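Probable 2-phosphosulfolactate phosphatase (Clostridium acetobutylicum, PDB 1VR0) probably hydrolyses (2R)-O-phospho-3-sulfolactate to (2R)-3-sulfolactate and phosphate, with magnesium as cofactor. Local coordinates at residues Thr43-Thr48 with Met98-Asp103; Glu64-Lys69 with Thr109-Thr114. All coordinates share one frame; numbering follows the deposited sequence.

Contact 1: Thr43-Thr48 with Met98-Asp103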
loop_
_atom_site.group_PDB
_atom_site.type_symbol
_atom_site.label_atom_id
_atom_site.label_comp_id
_atom_site.label_asym_id
_atom_site.label_seq_id
_atom_site.Cartn_x
_atom_site.Cartn_y
_atom_site.Cartn_z
ATOM N N THR A 43 -11.687 13.034 -9.295
ATOM C CA THR A 43 -10.695 13.698 -10.111
ATOM C C THR A 43 -11.030 13.621 -11.583
ATOM O O THR A 43 -10.529 14.429 -12.358
ATOM C CB THR A 43 -9.275 13.199 -9.888
ATOM O OG1 THR A 43 -9.204 11.782 -10.060
ATOM C CG2 THR A 43 -8.840 13.564 -8.508
ATOM N N SER A 44 -11.874 12.663 -11.971
ATOM C CA SER A 44 -12.411 12.636 -13.333
ATOM C C SER A 44 -13.419 13.768 -13.521
ATOM O O SER A 44 -13.478 14.367 -14.598
ATOM C CB SER A 44 -13.046 11.284 -13.641
ATOM O OG SER A 44 -12.030 10.302 -13.618
ATOM N N VAL A 45 -14.183 14.056 -12.466
ATOM C CA VAL A 45 -15.095 15.186 -12.479
ATOM C C VAL A 45 -14.308 16.512 -12.554
ATOM O O VAL A 45 -14.504 17.325 -13.442
ATOM C CB VAL A 45 -16.023 15.197 -11.251
ATOM C CG1 VAL A 45 -16.604 16.543 -11.071
ATOM C CG2 VAL A 45 -17.135 14.138 -11.384
ATOM N N ILE A 46 -13.407 16.723 -11.632
ATOM C CA ILE A 46 -12.655 17.962 -11.614
ATOM C C ILE A 46 -11.992 18.230 -12.981
ATOM O O ILE A 46 -12.090 19.335 -13.516
ATOM C CB ILE A 46 -11.615 17.964 -10.503
ATOM C CG1 ILE A 46 -12.323 18.033 -9.154
ATOM C CG2 ILE A 46 -10.666 19.144 -10.652
ATOM C CD1 ILE A 46 -11.591 17.335 -8.061
ATOM N N THR A 47 -11.327 17.212 -13.512
ATOM C CA THR A 47 -10.639 17.297 -14.772
ATOM C C THR A 47 -11.595 17.674 -15.920
ATOM O O THR A 47 -11.291 18.529 -16.741
ATOM C CB THR A 47 -9.969 15.943 -15.082
ATOM O OG1 THR A 47 -8.954 15.686 -14.107
ATOM C CG2 THR A 47 -9.317 15.959 -16.468
ATOM N N THR A 48 -12.752 17.019 -15.959
ATOM C CA THR A 48 -13.723 17.243 -16.995
ATOM C C THR A 48 -14.322 18.668 -16.893
ATOM O O THR A 48 -14.392 19.418 -17.884
ATOM C CB THR A 48 -14.814 16.153 -16.927
ATOM O OG1 THR A 48 -14.221 14.879 -17.190
ATOM C CG2 THR A 48 -15.929 16.401 -17.939
HETATM N N MSE A 98 -20.346 13.402 -16.654
HETATM C CA MSE A 98 -21.209 13.818 -17.781
HETATM C C MSE A 98 -22.106 14.977 -17.521
HETATM O O MSE A 98 -22.527 15.627 -18.463
HETATM C CB MSE A 98 -22.116 12.706 -18.287
HETATM C CG MSE A 98 -21.482 11.977 -19.445
HETATM SE SE MSE A 98 -20.125 10.797 -18.687
HETATM C CE MSE A 98 -21.482 9.241 -18.332
ATOM N N GLU A 99 -22.449 15.211 -16.267
ATOM C CA GLU A 99 -23.369 16.282 -15.970
ATOM C C GLU A 99 -22.689 17.658 -15.917
ATOM O O GLU A 99 -23.380 18.680 -15.936
ATOM C CB GLU A 99 -24.251 15.942 -14.756
ATOM C CG GLU A 99 -23.630 15.908 -13.382
ATOM C CD GLU A 99 -24.461 15.048 -12.391
ATOM O OE1 GLU A 99 -25.693 15.211 -12.281
ATOM O OE2 GLU A 99 -23.865 14.187 -11.709
ATOM N N TYR A 100 -21.351 17.677 -15.972
ATOM C CA TYR A 100 -20.576 18.915 -15.981
ATOM C C TYR A 100 -20.188 19.311 -17.386
ATOM O O TYR A 100 -19.001 19.492 -17.702
ATOM C CB TYR A 100 -19.343 18.791 -15.077
ATOM C CG TYR A 100 -19.728 18.512 -13.656
ATOM C CD1 TYR A 100 -19.984 19.559 -12.780
ATOM C CD2 TYR A 100 -19.885 17.192 -13.186
ATOM C CE1 TYR A 100 -20.361 19.319 -11.456
ATOM C CE2 TYR A 100 -20.272 16.946 -11.875
ATOM C CZ TYR A 100 -20.508 18.024 -11.012
ATOM O OH TYR A 100 -20.922 17.846 -9.711
ATOM N N THR A 101 -21.212 19.464 -18.216
ATOM C CA THR A 101 -21.058 19.948 -19.584
ATOM C C THR A 101 -20.685 21.417 -19.603
ATOM O O THR A 101 -20.933 22.138 -18.635
ATOM C CB THR A 101 -22.380 19.804 -20.405
ATOM O OG1 THR A 101 -23.393 20.697 -19.900
ATOM C CG2 THR A 101 -22.881 18.411 -20.381
ATOM N N GLU A 102 -20.131 21.869 -20.727
ATOM C CA GLU A 102 -19.725 23.269 -20.905
ATOM C C GLU A 102 -20.882 24.255 -20.678
ATOM O O GLU A 102 -20.716 25.326 -20.091
ATOM C CB GLU A 102 -19.101 23.473 -22.298
ATOM C CG GLU A 102 -18.383 24.832 -22.448
ATOM C CD GLU A 102 -18.166 25.223 -23.885
ATOM O OE1 GLU A 102 -17.906 24.287 -24.657
ATOM O OE2 GLU A 102 -18.245 26.437 -24.235
ATOM N N ASP A 103 -22.061 23.867 -21.132
ATOM C CA ASP A 103 -23.258 24.667 -20.966
ATOM C C ASP A 103 -23.582 24.915 -19.494
ATOM O O ASP A 103 -24.004 25.987 -19.095
ATOM C CB ASP A 103 -24.405 23.891 -21.613
ATOM C CG ASP A 103 -25.423 24.777 -22.225
ATOM O OD1 ASP A 103 -25.364 26.022 -21.990
ATOM O OD2 ASP A 103 -26.297 24.209 -22.947
#

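Contact 2: Glu64-Lys69 with Thr109-Thr114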
loop_
_atom_site.group_PDB
_atom_site.type_symbol
_atom_site.label_atom_id
_atom_site.label_comp_id
_atom_site.label_asym_id
_atom_site.label_seq_id
_atom_site.Cartn_x
_atom_site.Cartn_y
_atom_site.Cartn_z
ATOM N N GLU A 64 -21.721 21.254 5.328
ATOM C CA GLU A 64 -21.959 22.547 5.967
ATOM C C GLU A 64 -21.002 23.630 5.433
ATOM O O GLU A 64 -21.395 24.735 5.130
ATOM C CB GLU A 64 -21.806 22.391 7.459
ATOM C CG GLU A 64 -22.464 23.488 8.209
ATOM C CD GLU A 64 -21.825 23.714 9.573
ATOM O OE1 GLU A 64 -22.464 24.429 10.394
ATOM O OE2 GLU A 64 -20.698 23.177 9.806
ATOM N N GLU A 65 -19.743 23.262 5.289
ATOM C CA GLU A 65 -18.727 24.155 4.745
ATOM C C GLU A 65 -19.010 24.491 3.261
ATOM O O GLU A 65 -18.763 25.611 2.833
ATOM C CB GLU A 65 -17.349 23.524 4.985
ATOM C CG GLU A 65 -16.187 23.984 4.116
ATOM C CD GLU A 65 -15.462 25.235 4.601
ATOM O OE1 GLU A 65 -16.118 26.159 5.191
ATOM O OE2 GLU A 65 -14.217 25.266 4.336
ATOM N N ALA A 66 -19.557 23.525 2.507
ATOM C CA ALA A 66 -19.973 23.733 1.110
ATOM C C ALA A 66 -21.077 24.771 0.987
ATOM O O ALA A 66 -21.029 25.620 0.093
ATOM C CB ALA A 66 -20.409 22.423 0.462
ATOM N N LEU A 67 -22.061 24.718 1.879
ATOM C CA LEU A 67 -23.190 25.661 1.822
ATOM C C LEU A 67 -22.757 27.063 2.194
ATOM O O LEU A 67 -23.324 28.042 1.712
ATOM C CB LEU A 67 -24.360 25.202 2.710
ATOM C CG LEU A 67 -24.961 23.837 2.287
ATOM C CD1 LEU A 67 -25.974 23.261 3.306
ATOM C CD2 LEU A 67 -25.579 23.917 0.891
ATOM N N LYS A 68 -21.757 27.146 3.055
ATOM C CA LYS A 68 -21.171 28.407 3.458
ATOM C C LYS A 68 -20.359 29.006 2.288
ATOM O O LYS A 68 -20.460 30.202 1.992
ATOM C CB LYS A 68 -20.310 28.154 4.708
ATOM C CG LYS A 68 -19.738 29.383 5.422
ATOM C CD LYS A 68 -18.356 29.052 6.078
ATOM C CE LYS A 68 -17.921 30.111 7.126
ATOM N NZ LYS A 68 -16.739 29.627 7.903
ATOM N N LYS A 69 -19.599 28.160 1.599
ATOM C CA LYS A 69 -18.805 28.591 0.447
ATOM C C LYS A 69 -19.637 29.160 -0.721
ATOM O O LYS A 69 -19.195 30.085 -1.402
ATOM C CB LYS A 69 -17.931 27.439 -0.070
ATOM C CG LYS A 69 -16.621 27.163 0.717
ATOM C CD LYS A 69 -15.848 28.446 1.020
ATOM C CE LYS A 69 -14.355 28.213 1.299
ATOM N NZ LYS A 69 -13.618 29.535 1.292
ATOM N N THR A 109 -18.318 28.558 -10.603
ATOM C CA THR A 109 -17.470 28.125 -9.496
ATOM C C THR A 109 -18.094 26.877 -8.852
ATOM O O THR A 109 -19.167 26.936 -8.286
ATOM C CB THR A 109 -17.346 29.243 -8.433
ATOM O OG1 THR A 109 -16.471 30.265 -8.903
ATOM C CG2 THR A 109 -16.816 28.709 -7.118
ATOM N N LEU A 110 -17.401 25.758 -8.937
ATOM C CA LEU A 110 -17.921 24.482 -8.474
ATOM C C LEU A 110 -17.452 24.187 -7.054
ATOM O O LEU A 110 -16.277 23.906 -6.824
ATOM C CB LEU A 110 -17.460 23.400 -9.437
ATOM C CG LEU A 110 -17.790 21.965 -9.127
ATOM C CD1 LEU A 110 -19.281 21.754 -8.887
ATOM C CD2 LEU A 110 -17.320 21.179 -10.291
ATOM N N ILE A 111 -18.372 24.283 -6.103
ATOM C CA ILE A 111 -18.108 23.891 -4.738
ATOM C C ILE A 111 -18.397 22.384 -4.663
ATOM O O ILE A 111 -19.500 21.937 -4.948
ATOM C CB ILE A 111 -19.018 24.603 -3.733
ATOM C CG1 ILE A 111 -19.082 26.123 -3.954
ATOM C CG2 ILE A 111 -18.585 24.318 -2.322
ATOM C CD1 ILE A 111 -17.754 26.846 -4.049
HETATM N N MSE A 112 -17.403 21.590 -4.296
HETATM C CA MSE A 112 -17.659 20.172 -4.107
HETATM C C MSE A 112 -17.048 19.523 -2.895
HETATM O O MSE A 112 -15.997 19.928 -2.398
HETATM C CB MSE A 112 -17.284 19.351 -5.341
HETATM C CG MSE A 112 -15.980 19.661 -6.006
HETATM SE SE MSE A 112 -15.475 18.289 -7.424
HETATM C CE MSE A 112 -17.384 17.524 -7.923
ATOM N N THR A 113 -17.749 18.495 -2.441
ATOM C CA THR A 113 -17.305 17.664 -1.364
ATOM C C THR A 113 -17.630 16.234 -1.763
ATOM O O THR A 113 -18.731 15.953 -2.253
ATOM C CB THR A 113 -17.970 18.062 -0.037
ATOM O OG1 THR A 113 -17.482 17.209 0.994
ATOM C CG2 THR A 113 -19.496 17.987 -0.085
ATOM N N THR A 114 -16.654 15.342 -1.599
ATOM C CA THR A 114 -16.821 13.935 -1.953
ATOM C C THR A 114 -16.292 13.008 -0.872
ATOM O O THR A 114 -15.652 13.440 0.099
ATOM C CB THR A 114 -16.161 13.560 -3.327
ATOM O OG1 THR A 114 -14.734 13.575 -3.237
ATOM C CG2 THR A 114 -16.587 14.482 -4.433
#

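Contact 1: Thr43-Thr48 with Met98-Asp103
V45 overlaps one face of the Y100 ring with its CG1 methyl, a CH-pi contact between helix 42-51 and the loop that precedes the short helix 102-105. The helix lies between the two sheets of this fold: V45 touches strand 109-113 of the small parallel sheet, T43 and T47 touch strand 129-133 of the large mixed one, and I46 touches both. V45 CG1 stands over the Y100 ring 24° off the normal through its centroid, so it covers the ring near its rim. The displacement favours one long edge: V45 CG1 is 3.8 Å from Y100 CE2 and 4.0 Å from Y100 CD2. Turning CG1 anti to the backbone N (chi1 162°) is what brings this branch, rather than CG2, over the ring. Beyond the two segments, Y100 OH is hydrogen-bonded to S94 O and Y100 O to N52 ND2, which ties down both ends of the tyrosine. V45 also touches N95, a sulfolactate-pocket residue, and its side chain is about 7 Å from the bound sulfolactate, which places the pair near the pocket. One turn further on, T48 CG2 meets Y100 O more loosely, at 4.4 Å. The T48 hydroxyl pairs with Y228 OH of helix 223-229 and also turns back to its own helix: T48 OG1 donates to S44 O over 2.7 Å, while T48 N reaches the same oxygen from the opposite face of its plane.

Contact 2: Glu64-Lys69 with Thr109-Thr114
I111 reaches from the middle strand of the three-stranded parallel sheet to helix 63-73. This helix links strands 56-59 and 77-81 in a beta-alpha-beta crossover that spans strand 109-113, so its inner side covers I111. From CB the isoleucine forks. The CG2 branch, anti to the backbone N, meets the helix and makes most of the contact: I111 CG2 is 3.7 Å from A66 O and 3.8 Å from A66 CB, and one turn later 3.9 Å from K69 CB. The other branch runs through CG1, with chi1 at -49°, and bends at chi2 to bring I111 CD1 to 4.0 Å from K69 CB. Both methyls of the isoleucine thus touch K69 CB from the same side, while A66 lets the backbone come close: the A66 and I111 CA atoms are 6.1 Å apart. V58 and L79 of the flanking strands also touch I111. K69 starts toward the strand, but its chain bends at chi2 and carries NZ away to a salt bridge with E72. The contact is therefore one of methyls and a methylene against the helix backbone, including the A66 carbonyl, with dispersion and burial as its attraction, and it keeps the lysine charge outside the apolar layer.

Strand 109-113 joins the two contacts, since its opposite faces serve different partners. I111 turns to helix 63-73 in contact 2, whereas L110 and M112 turn to the elements of contact 1: L110 CD1 is 3.7 Å from Y100 CE1, and M112 SE is 3.6 Å from I46 CG1. Contact 1 is the more central: its centre lies about 12 Å from the centre of the chain, that of contact 2 about 17 Å. Its touching residues are all buried; contact 2 includes the partly exposed K69. Their chemistry differs too. Near the sulfolactate pocket an aromatic face receives a methyl, with the polar ends of Y100 bonded outside the pair, while the outer contact joins an isoleucine to aliphatic carbons and backbone of a helix.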